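Local atomic coordinates of putative methyl-accepting chemotaxis signal transduction protein (Campylobacter jejuni, PDB entry 6W3S), a protein that probably senses amino acids such as leucine outside the cell through a dCache-like ligand-binding region and passes the signal on to the chemotaxis machinery. Residues Ser38-Leu43 / Leu157-Pro162; Ala78-Leu83 / Tyr131-Leu136. All coordinates share one frame; numbering follows the deposited sequence. Where two conformers were deposited one is given.

Contact 1: residues Ser38-Leu43 / Leu157-Pro162; sequences SFTRAL and LGVDIP. With LEU (leucine), chain C.
V159 and L157, two residues apart on one strand, send their branches into the grooves between F39, T40 and L43 on a single face of a long helix. V159 is the first bump. Its CG1 comes to 3.7 Å from F39 CE1, obliquely to the ring, while CG2 lies in the ring plane at the edge and also meets the T40 hydroxyl, at 3.8 Å from OG1. The valine thus fills the notch between an aromatic rim and a threonine. With CG anti to the backbone N (chi1 170°), F39 swings its ring out from the helix far enough to reach this valine.

L157 fills the adjoining hollow, between T40 and L43. Both its methyls lie against one side of L43: CD1 sits 3.6 Å from L43 CD2, and CD2 packs on L43 CG while touching the T40 carbonyl, 3.6 Å from its O. The T40 methyl CG2 closes this hollow from the other side, 3.9 Å from L157 CD2. No hydrogen bond crosses the interface; the T40 hydroxyl pairs instead with the N36 carbonyl one turn back, so the polar atom that lies against V159 already has a partner within the helix.

The two segments run roughly antiparallel, at 147°, their axes approaching to 9.5 Å. D160, between the two inward-facing residues V159 and I161 of the alternating strand, lies on the far side, where OD2 accepts a bond from the amino group of the bound leucine at 2.8 Å. Helix 58-76 flanks the contact, its Y72 meeting the F39 ring edge-to-face and also touching L43; strand 139-149 pairs with 152-162 and adds Y143 beside T40, so helix 4-48 rests on the back of the sheet whose other face holds the ligand.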
loop_
_atom_site.group_PDB
_atom_site.type_symbol
_atom_site.label_atom_id
_atom_site.label_comp_id
_atom_site.label_asym_id
_atom_site.label_seq_id
_atom_site.Cartn_x
_atom_site.Cartn_y
_atom_site.Cartn_z
ATOM N N SER A 38 -3.103 -11.589 -2.571
ATOM C CA SER A 38 -3.623 -12.773 -3.214
ATOM C C SER A 38 -2.898 -13.048 -4.530
ATOM O O SER A 38 -2.544 -14.191 -4.875
ATOM C CB SER A 38 -5.114 -12.618 -3.422
ATOM O OG SER A 38 -5.824 -12.635 -2.178
ATOM N N PHE A 39 -2.717 -11.987 -5.321
ATOM C CA PHE A 39 -2.016 -12.078 -6.599
ATOM C C PHE A 39 -0.603 -12.661 -6.402
ATOM O O PHE A 39 -0.195 -13.551 -7.139
ATOM C CB PHE A 39 -1.988 -10.663 -7.206
ATOM C CG PHE A 39 -1.092 -10.522 -8.408
ATOM C CD1 PHE A 39 0.237 -10.096 -8.267
ATOM C CD2 PHE A 39 -1.605 -10.630 -9.693
ATOM C CE1 PHE A 39 1.019 -9.928 -9.381
ATOM C CE2 PHE A 39 -0.809 -10.440 -10.799
ATOM C CZ PHE A 39 0.488 -10.029 -10.653
ATOM N N THR A 40 0.109 -12.100 -5.426
ATOM C CA THR A 40 1.485 -12.529 -5.175
ATOM C C THR A 40 1.514 -14.024 -4.764
ATOM O O THR A 40 2.395 -14.791 -5.181
ATOM C CB THR A 40 2.087 -11.606 -4.105
ATOM O OG1 THR A 40 2.059 -10.264 -4.588
ATOM C CG2 THR A 40 3.492 -12.007 -3.786
ATOM N N ARG A 41 0.554 -14.416 -3.921
ATOM C CA ARG A 41 0.443 -15.801 -3.497
ATOM C C ARG A 41 0.176 -16.747 -4.676
ATOM O O ARG A 41 0.725 -17.861 -4.737
ATOM C CB ARG A 41 -0.635 -15.891 -2.422
ATOM C CG ARG A 41 -0.939 -17.291 -1.943
ATOM C CD ARG A 41 -1.508 -17.231 -0.542
ATOM N NE ARG A 41 -0.417 -17.028 0.412
ATOM C CZ ARG A 41 -0.230 -15.966 1.196
ATOM N NH1 ARG A 41 -1.169 -15.013 1.340
ATOM N NH2 ARG A 41 0.905 -15.870 1.889
ATOM N N ALA A 42 -0.693 -16.338 -5.580
ATOM C CA ALA A 42 -1.007 -17.156 -6.753
ATOM C C ALA A 42 0.233 -17.339 -7.625
ATOM O O ALA A 42 0.510 -18.424 -8.127
ATOM C CB ALA A 42 -2.150 -16.539 -7.535
ATOM N N LEU A 43 0.998 -16.269 -7.765
ATOM C CA LEU A 43 2.199 -16.306 -8.586
ATOM C C LEU A 43 3.240 -17.227 -7.911
ATOM O O LEU A 43 3.885 -18.023 -8.597
ATOM C CB LEU A 43 2.694 -14.863 -8.773
ATOM C CG LEU A 43 3.969 -14.684 -9.596
ATOM C CD1 LEU A 43 3.921 -15.420 -10.891
ATOM C CD2 LEU A 43 4.128 -13.201 -9.906
ATOM N N LEU A 157 10.378 -13.539 -4.938
ATOM C CA LEU A 157 9.430 -12.910 -5.866
ATOM C C LEU A 157 9.212 -11.463 -5.402
ATOM O O LEU A 157 8.985 -11.232 -4.214
ATOM C CB LEU A 157 8.122 -13.696 -5.832
ATOM C CG LEU A 157 6.989 -13.169 -6.685
ATOM C CD1 LEU A 157 7.310 -13.255 -8.159
ATOM C CD2 LEU A 157 5.721 -13.958 -6.346
ATOM N N GLY A 158 9.129 -10.544 -6.356
ATOM C CA GLY A 158 8.697 -9.190 -6.081
ATOM C C GLY A 158 7.703 -8.703 -7.095
ATOM O O GLY A 158 7.794 -9.000 -8.287
ATOM N N VAL A 159 6.742 -7.935 -6.594
ATOM C CA VAL A 159 5.679 -7.334 -7.393
ATOM C C VAL A 159 5.599 -5.859 -7.011
ATOM O O VAL A 159 5.391 -5.519 -5.848
ATOM C CB VAL A 159 4.319 -8.037 -7.097
ATOM C CG1 VAL A 159 3.175 -7.307 -7.840
ATOM C CG2 VAL A 159 4.349 -9.485 -7.492
ATOM N N ASP A 160 5.814 -4.978 -8.008
ATOM C CA ASP A 160 5.776 -3.544 -7.777
ATOM C C ASP A 160 4.474 -2.971 -8.328
ATOM O O ASP A 160 4.206 -3.046 -9.535
ATOM C CB ASP A 160 6.920 -2.832 -8.503
ATOM C CG ASP A 160 8.302 -3.168 -8.014
ATOM O OD1 ASP A 160 8.469 -3.771 -6.927
ATOM O OD2 ASP A 160 9.260 -2.776 -8.730
ATOM N N ILE A 161 3.714 -2.336 -7.445
ATOM C CA ILE A 161 2.491 -1.664 -7.811
ATOM C C ILE A 161 2.698 -0.161 -7.592
ATOM O O ILE A 161 3.138 0.238 -6.525
ATOM C CB ILE A 161 1.299 -2.164 -6.948
ATOM C CG1 ILE A 161 1.150 -3.699 -6.991
ATOM C CG2 ILE A 161 0.005 -1.451 -7.332
ATOM C CD1 ILE A 161 0.871 -4.280 -8.351
ATOM N N PRO A 162 2.367 0.683 -8.606
ATOM C CA PRO A 162 2.530 2.105 -8.347
ATOM C C PRO A 162 1.767 2.610 -7.121
ATOM O O PRO A 162 0.600 2.290 -6.940
ATOM C CB PRO A 162 1.939 2.752 -9.595
ATOM C CG PRO A 162 2.140 1.721 -10.677
ATOM C CD PRO A 162 1.894 0.417 -9.971
HETATM N N LEU C . 11.575 -1.971 -7.418
HETATM C CA LEU C . 12.726 -2.884 -7.174
HETATM C C LEU C . 13.804 -2.018 -6.513
HETATM O O LEU C . 13.936 -0.822 -6.846
HETATM C CB LEU C . 13.169 -3.484 -8.499
HETATM C CG LEU C . 14.203 -4.636 -8.449
HETATM C CD1 LEU C . 14.085 -5.495 -9.706
HETATM C CD2 LEU C . 15.628 -4.070 -8.336
HETATM O OXT LEU C . 14.585 -2.551 -5.697
#

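Contact 2: residues Ala78-Leu83 / Tyr131-Leu136; sequences ALNVYL and YLDTVL. With LEU (leucine), chain C.
N80 and D133 make the polar link across this contact: N80 ND2 donates to D133 OD2 at 3.0 Å, with a bent angle of 142° at the hydrogen. The acceptor lies close to the amide plane of the asparagine, but the amide comes in from above the carboxylate plane, and the two planes are 63° apart. On the opposite face of that carboxylate, the backbone N of L136 reaches the same OD2 at 2.7 Å, so this oxygen is gripped from both sides. The other oxygen, OD1, accepts from V135 N, which closes an Asx turn. These bonds fix the rotation of the carboxylate within its loop.

Such a fixed acid is consistent with the pocket of a Cache-type (PDC) sensor domain, probably the membrane-distal one, where a free amino acid is held by its amino group. The leucine N donates to D133 OD1 and to Y131 OH, each at 2.8 Å (Y131 OH is also hydrogen-bonded to T142 OG1), and D160 adds a second carboxylate that also receives N80 ND2; the paired negative charges would be expected to favour a protonated amine. At the other end of the ligand backbone, T134 N gives a nearly straight bond (176°) to the leucine O, which lies in the plane of the Y131 ring at its edge.

Apolar contacts lie beside these polar groups. Y82 lays one ring face under the ligand side chain, whose CD1 stands 3.7 Å above the ring centre, a CH-pi arrangement. V135 CG2 touches the same side chain at 4.0 Å from leucine CB. Next to the asparagine, L79 CD1 meets L136 CD1 at 3.7 Å. That L136 methyl also lies against N80 OD1, a buried oxygen with no hydrogen-bond partner in the model.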
loop_
_atom_site.group_PDB
_atom_site.type_symbol
_atom_site.label_atom_id
_atom_site.label_comp_id
_atom_site.label_asym_id
_atom_site.label_seq_id
_atom_site.Cartn_x
_atom_site.Cartn_y
_atom_site.Cartn_z
ATOM N N ALA A 78 0.760 -4.417 -13.255
ATOM C CA ALA A 78 1.851 -4.070 -12.349
ATOM C C ALA A 78 2.976 -3.371 -13.113
ATOM O O ALA A 78 3.059 -3.448 -14.321
ATOM C CB ALA A 78 2.404 -5.315 -11.680
ATOM N N LEU A 79 3.821 -2.658 -12.396
ATOM C CA LEU A 79 4.942 -1.949 -12.992
ATOM C C LEU A 79 6.094 -2.914 -13.303
ATOM O O LEU A 79 6.622 -2.896 -14.402
ATOM C CB LEU A 79 5.406 -0.834 -12.065
ATOM C CG LEU A 79 6.323 0.129 -12.800
ATOM C CD1 LEU A 79 5.610 0.925 -13.921
ATOM C CD2 LEU A 79 6.950 1.098 -11.808
ATOM N N ASN A 80 6.437 -3.778 -12.344
ATOM C CA ASN A 80 7.516 -4.753 -12.494
ATOM C C ASN A 80 7.093 -5.996 -11.735
ATOM O O ASN A 80 6.451 -5.893 -10.672
ATOM C CB ASN A 80 8.814 -4.298 -11.852
ATOM C CG ASN A 80 9.340 -3.023 -12.454
ATOM O OD1 ASN A 80 9.715 -2.986 -13.628
ATOM N ND2 ASN A 80 9.499 -2.009 -11.600
ATOM N N VAL A 81 7.461 -7.164 -12.274
ATOM C CA VAL A 81 7.299 -8.424 -11.560
ATOM C C VAL A 81 8.609 -9.188 -11.796
ATOM O O VAL A 81 9.073 -9.261 -12.928
ATOM C CB VAL A 81 6.067 -9.218 -12.048
ATOM C CG1 VAL A 81 5.980 -10.588 -11.398
ATOM C CG2 VAL A 81 4.760 -8.441 -11.913
ATOM N N TYR A 82 9.161 -9.788 -10.737
ATOM C CA TYR A 82 10.529 -10.269 -10.846
ATOM C C TYR A 82 10.808 -11.376 -9.831
ATOM O O TYR A 82 10.135 -11.491 -8.810
ATOM C CB TYR A 82 11.550 -9.078 -10.701
ATOM C CG TYR A 82 11.280 -8.115 -9.551
ATOM C CD1 TYR A 82 10.457 -7.003 -9.759
ATOM C CD2 TYR A 82 11.816 -8.284 -8.286
ATOM C CE1 TYR A 82 10.195 -6.103 -8.742
ATOM C CE2 TYR A 82 11.570 -7.402 -7.252
ATOM C CZ TYR A 82 10.763 -6.280 -7.497
ATOM O OH TYR A 82 10.555 -5.398 -6.472
ATOM N N LEU A 83 11.897 -12.109 -10.105
ATOM C CA LEU A 83 12.369 -13.175 -9.240
ATOM C C LEU A 83 13.851 -13.025 -9.016
ATOM O O LEU A 83 14.646 -13.139 -9.971
ATOM C CB LEU A 83 12.023 -14.550 -9.825
ATOM C CG LEU A 83 12.454 -15.759 -9.000
ATOM C CD1 LEU A 83 11.694 -15.805 -7.681
ATOM C CD2 LEU A 83 12.313 -17.056 -9.771
ATOM N N TYR A 131 8.415 3.633 -2.180
ATOM C CA TYR A 131 9.782 4.072 -2.475
ATOM C C TYR A 131 9.970 4.181 -3.991
ATOM O O TYR A 131 9.153 3.686 -4.764
ATOM C CB TYR A 131 10.845 3.119 -1.886
ATOM C CG TYR A 131 10.875 1.803 -2.582
ATOM C CD1 TYR A 131 9.987 0.777 -2.231
ATOM C CD2 TYR A 131 11.823 1.540 -3.553
ATOM C CE1 TYR A 131 9.950 -0.381 -2.950
ATOM C CE2 TYR A 131 11.799 0.352 -4.267
ATOM C CZ TYR A 131 10.851 -0.583 -3.981
ATOM O OH TYR A 131 10.864 -1.755 -4.694
ATOM N N LEU A 132 11.047 4.862 -4.390
ATOM C CA LEU A 132 11.341 5.038 -5.790
ATOM C C LEU A 132 11.991 3.841 -6.456
ATOM O O LEU A 132 13.120 3.490 -6.148
ATOM C CB LEU A 132 12.224 6.279 -5.950
ATOM C CG LEU A 132 12.415 6.751 -7.397
ATOM C CD1 LEU A 132 11.095 7.198 -8.022
ATOM C CD2 LEU A 132 13.442 7.882 -7.402
ATOM N N ASP A 133 11.232 3.143 -7.291
ATOM C CA ASP A 133 11.748 1.993 -8.006
ATOM C C ASP A 133 12.968 2.365 -8.842
ATOM O O ASP A 133 12.944 3.353 -9.577
ATOM C CB ASP A 133 10.650 1.458 -8.918
ATOM C CG ASP A 133 11.170 0.550 -9.995
ATOM O OD1 ASP A 133 11.973 -0.370 -9.663
ATOM O OD2 ASP A 133 10.706 0.702 -11.155
ATOM N N THR A 134 14.012 1.547 -8.758
ATOM C CA THR A 134 15.227 1.794 -9.512
ATOM C C THR A 134 15.132 1.484 -11.016
ATOM O O THR A 134 15.922 2.020 -11.827
ATOM C CB THR A 134 16.415 1.080 -8.856
ATOM O OG1 THR A 134 16.272 -0.333 -8.870
ATOM C CG2 THR A 134 16.634 1.538 -7.492
ATOM N N VAL A 135 14.169 0.645 -11.401
ATOM C CA VAL A 135 14.064 0.251 -12.805
ATOM C C VAL A 135 13.368 1.326 -13.654
ATOM O O VAL A 135 13.895 1.831 -14.642
ATOM C CB VAL A 135 13.365 -1.127 -12.950
ATOM C CG1 VAL A 135 13.201 -1.494 -14.421
ATOM C CG2 VAL A 135 14.144 -2.217 -12.220
ATOM N N LEU A 136 12.178 1.699 -13.219
ATOM C CA LEU A 136 11.349 2.611 -13.978
ATOM C C LEU A 136 11.159 3.968 -13.315
ATOM O O LEU A 136 10.470 4.832 -13.855
ATOM C CB LEU A 136 10.019 1.972 -14.369
ATOM C CG LEU A 136 10.101 0.835 -15.403
ATOM C CD1 LEU A 136 8.816 0.041 -15.588
ATOM C CD2 LEU A 136 10.513 1.343 -16.769
HETATM N N LEU C . 11.575 -1.971 -7.418
HETATM C CA LEU C . 12.726 -2.884 -7.174
HETATM C C LEU C . 13.804 -2.018 -6.513
HETATM O O LEU C . 13.936 -0.822 -6.846
HETATM C CB LEU C . 13.169 -3.484 -8.499
HETATM C CG LEU C . 14.203 -4.636 -8.449
HETATM C CD1 LEU C . 14.085 -5.495 -9.706
HETATM C CD2 LEU C . 15.628 -4.070 -8.336
HETATM O OXT LEU C . 14.585 -2.551 -5.697
#

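Contacts 1 and 2 illustrate how one sheet can serve a scaffold on one face and a ligand on the other. Their centres are about 11 Å apart, and they meet through neighbouring strands 152-162 and 80-84 of the six-stranded antiparallel sheet. In chain order the segments run 38-43, 78-83, 131-136, 157-162, so both parts of contact 2 fall between those of contact 1. Segment 157-162 bridges the two: G158 pairs with Y82 through the backbone, and the D160 carboxylate reaches Y82 OH as well as the leucine. The pocket is thus physically connected through the sheet to helix 4-48, which could offer a route for a signal toward the membrane.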